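Local atomic coordinates of lectin (Lotus tetragonolobus, PDB entry 2EIG), a protein that probably binds L-fucosyl sugars as a seed legume lectin, a calcium- and manganese-containing protein assembled from four chains. Residues Asn37-His42 with Ala206-Pro211. Sequence-based numbering, arbitrary orientation.
Sequences NRTTSH and ATTWNP
Arg38 lays its guanidinium flat over the six-membered ring of Trp209, the two planes only 12° apart and CZ 3.8 Å from the ring centroid, a cation-pi stack. The arm runs extended across the same face, so CD adds a CH-pi contact and NE sits over CZ3 and CH2. On that face too, over the ring's rim, a water accepts from Arg38 NH2 at 2.7 Å and donates to Asn210 O, which helps fix the guanidinium's rotation. One step inward, Thr39 OG1 and Thr208 OG1 hydrogen-bond at 2.6 Å. Each OG1 stands between its own backbone N and carbonyl carbon (chi1 62° and 58°), which turns the two hydroxyls toward each other. A second water ties Thr39 OG1 to Ser41 OG and Ala206 O.

The backbone here is an antiparallel pairing of neighbouring strands 39-50 and 199-208 in the seven-stranded sheet of the legume lectin sandwich. Ser41 and Ala206 form a hydrogen-bonded pair, Ser41 N to Ala206 O 2.9 Å and Ala206 N to Ser41 O 2.8 Å. Thr39, first of its strand, and Thr208, last of its own, form another: Thr208 N to Thr39 O, 3.1 Å, is straighter than Thr39 N to Thr208 O, 3.2 Å, whose donor stands above the carbonyl plane. A third water donates to both oxygens. On the face opposite these two threonines, Thr40 lies alongside Thr207, its OG1 nearest to CG2; the Thr207 side chain comes to about 8 Å from the bound calcium, and its OG1 hydrogen-bonds Gly99 O. Behind Thr208 and Ala206 packs His216 of strand 214-226.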
loop_
_atom_site.group_PDB
_atom_site.type_symbol
_atom_site.label_atom_id
_atom_site.label_comp_id
_atom_site.label_asym_id
_atom_site.label_seq_id
_atom_site.Cartn_x
_atom_site.Cartn_y
_atom_site.Cartn_z
ATOM N N ASN A 37 24.788 -13.769 -30.038
ATOM C CA ASN A 37 24.499 -14.792 -29.021
ATOM C C ASN A 37 24.147 -14.153 -27.647
ATOM O O ASN A 37 23.312 -13.252 -27.635
ATOM C CB ASN A 37 25.452 -16.042 -29.096
ATOM C CG ASN A 37 26.432 -16.199 -27.911
ATOM O OD1 ASN A 37 26.397 -17.217 -27.187
ATOM N ND2 ASN A 37 27.379 -15.241 -27.778
ATOM N N ARG A 38 24.719 -14.607 -26.531
ATOM C CA ARG A 38 24.381 -14.085 -25.221
ATOM C C ARG A 38 24.873 -12.661 -25.103
ATOM O O ARG A 38 26.049 -12.341 -25.363
ATOM C CB ARG A 38 25.045 -14.902 -24.110
ATOM C CG ARG A 38 24.628 -16.376 -24.114
ATOM C CD ARG A 38 25.414 -17.155 -23.118
ATOM N NE ARG A 38 24.944 -18.540 -23.082
ATOM C CZ ARG A 38 25.522 -19.522 -22.392
ATOM N NH1 ARG A 38 26.610 -19.282 -21.667
ATOM N NH2 ARG A 38 24.994 -20.759 -22.409
ATOM N N THR A 39 23.983 -11.779 -24.705
ATOM C CA THR A 39 24.441 -10.446 -24.423
ATOM C C THR A 39 23.959 -10.031 -23.053
ATOM O O THR A 39 22.976 -10.517 -22.564
ATOM C CB THR A 39 23.970 -9.404 -25.484
ATOM O OG1 THR A 39 22.536 -9.359 -25.473
ATOM C CG2 THR A 39 24.515 -9.762 -26.880
ATOM N N THR A 40 24.705 -9.123 -22.462
ATOM C CA THR A 40 24.248 -8.364 -21.328
ATOM C C THR A 40 24.597 -6.941 -21.634
ATOM O O THR A 40 25.707 -6.675 -22.063
ATOM C CB THR A 40 24.965 -8.772 -20.041
ATOM O OG1 THR A 40 24.793 -10.182 -19.878
ATOM C CG2 THR A 40 24.398 -7.994 -18.825
ATOM N N SER A 41 23.649 -6.049 -21.359
ATOM C CA SER A 41 23.760 -4.627 -21.602
ATOM C C SER A 41 23.201 -3.865 -20.424
ATOM O O SER A 41 22.076 -4.145 -19.982
ATOM C CB SER A 41 22.846 -4.261 -22.797
ATOM O OG SER A 41 23.254 -4.977 -23.950
ATOM N N HIS A 42 23.953 -2.859 -19.994
ATOM C CA HIS A 42 23.541 -1.864 -19.032
ATOM C C HIS A 42 23.647 -0.508 -19.698
ATOM O O HIS A 42 24.572 -0.265 -20.441
ATOM C CB HIS A 42 24.490 -1.891 -17.849
ATOM C CG HIS A 42 24.129 -2.927 -16.844
ATOM N ND1 HIS A 42 24.459 -2.814 -15.512
ATOM C CD2 HIS A 42 23.362 -4.032 -16.959
ATOM C CE1 HIS A 42 23.957 -3.849 -14.859
ATOM N NE2 HIS A 42 23.280 -4.598 -15.715
ATOM N N ALA A 206 19.561 -5.350 -19.826
ATOM C CA ALA A 206 18.919 -6.268 -20.762
ATOM C C ALA A 206 19.844 -7.407 -21.096
ATOM O O ALA A 206 21.038 -7.235 -21.119
ATOM C CB ALA A 206 18.512 -5.520 -22.029
ATOM N N THR A 207 19.296 -8.598 -21.331
ATOM C CA THR A 207 20.095 -9.743 -21.674
ATOM C C THR A 207 19.383 -10.519 -22.772
ATOM O O THR A 207 18.188 -10.404 -22.964
ATOM C CB THR A 207 20.260 -10.762 -20.494
ATOM O OG1 THR A 207 18.954 -11.033 -19.957
ATOM C CG2 THR A 207 21.188 -10.226 -19.430
ATOM N N THR A 208 20.171 -11.310 -23.478
ATOM C CA THR A 208 19.673 -12.244 -24.475
ATOM C C THR A 208 20.519 -13.495 -24.219
ATOM O O THR A 208 21.511 -13.473 -23.505
ATOM C CB THR A 208 19.894 -11.739 -25.903
ATOM O OG1 THR A 208 21.291 -11.506 -26.096
ATOM C CG2 THR A 208 19.097 -10.424 -26.182
ATOM N N TRP A 209 20.093 -14.584 -24.803
ATOM C CA TRP A 209 20.666 -15.861 -24.474
ATOM C C TRP A 209 21.178 -16.481 -25.798
ATOM O O TRP A 209 21.610 -15.762 -26.717
ATOM C CB TRP A 209 19.610 -16.713 -23.743
ATOM C CG TRP A 209 20.123 -17.941 -23.112
ATOM C CD1 TRP A 209 19.715 -19.220 -23.364
ATOM C CD2 TRP A 209 21.162 -18.035 -22.133
ATOM N NE1 TRP A 209 20.440 -20.099 -22.621
ATOM C CE2 TRP A 209 21.335 -19.404 -21.846
ATOM C CE3 TRP A 209 21.950 -17.091 -21.451
ATOM C CZ2 TRP A 209 22.251 -19.870 -20.876
ATOM C CZ3 TRP A 209 22.911 -17.552 -20.534
ATOM C CH2 TRP A 209 23.038 -18.931 -20.246
ATOM N N ASN A 210 21.147 -17.802 -25.883
ATOM C CA ASN A 210 21.561 -18.485 -27.083
ATOM C C ASN A 210 21.000 -19.880 -26.924
ATOM O O ASN A 210 21.408 -20.581 -26.003
ATOM C CB ASN A 210 23.096 -18.503 -27.193
ATOM C CG ASN A 210 23.590 -19.015 -28.540
ATOM O OD1 ASN A 210 24.754 -18.793 -28.909
ATOM N ND2 ASN A 210 22.714 -19.687 -29.289
ATOM N N PRO A 211 20.062 -20.286 -27.808
ATOM C CA PRO A 211 19.523 -19.541 -28.991
ATOM C C PRO A 211 18.591 -18.348 -28.753
ATOM O O PRO A 211 18.388 -17.568 -29.665
ATOM C CB PRO A 211 18.702 -20.608 -29.712
ATOM C CG PRO A 211 18.269 -21.570 -28.592
ATOM C CD PRO A 211 19.482 -21.640 -27.709
HETATM O O HOH W 1 23.714 -21.504 -24.653
HETATM O O HOH W 2 21.924 -7.207 -23.928
HETATM O O HOH W 3 22.887 -13.011 -21.189
#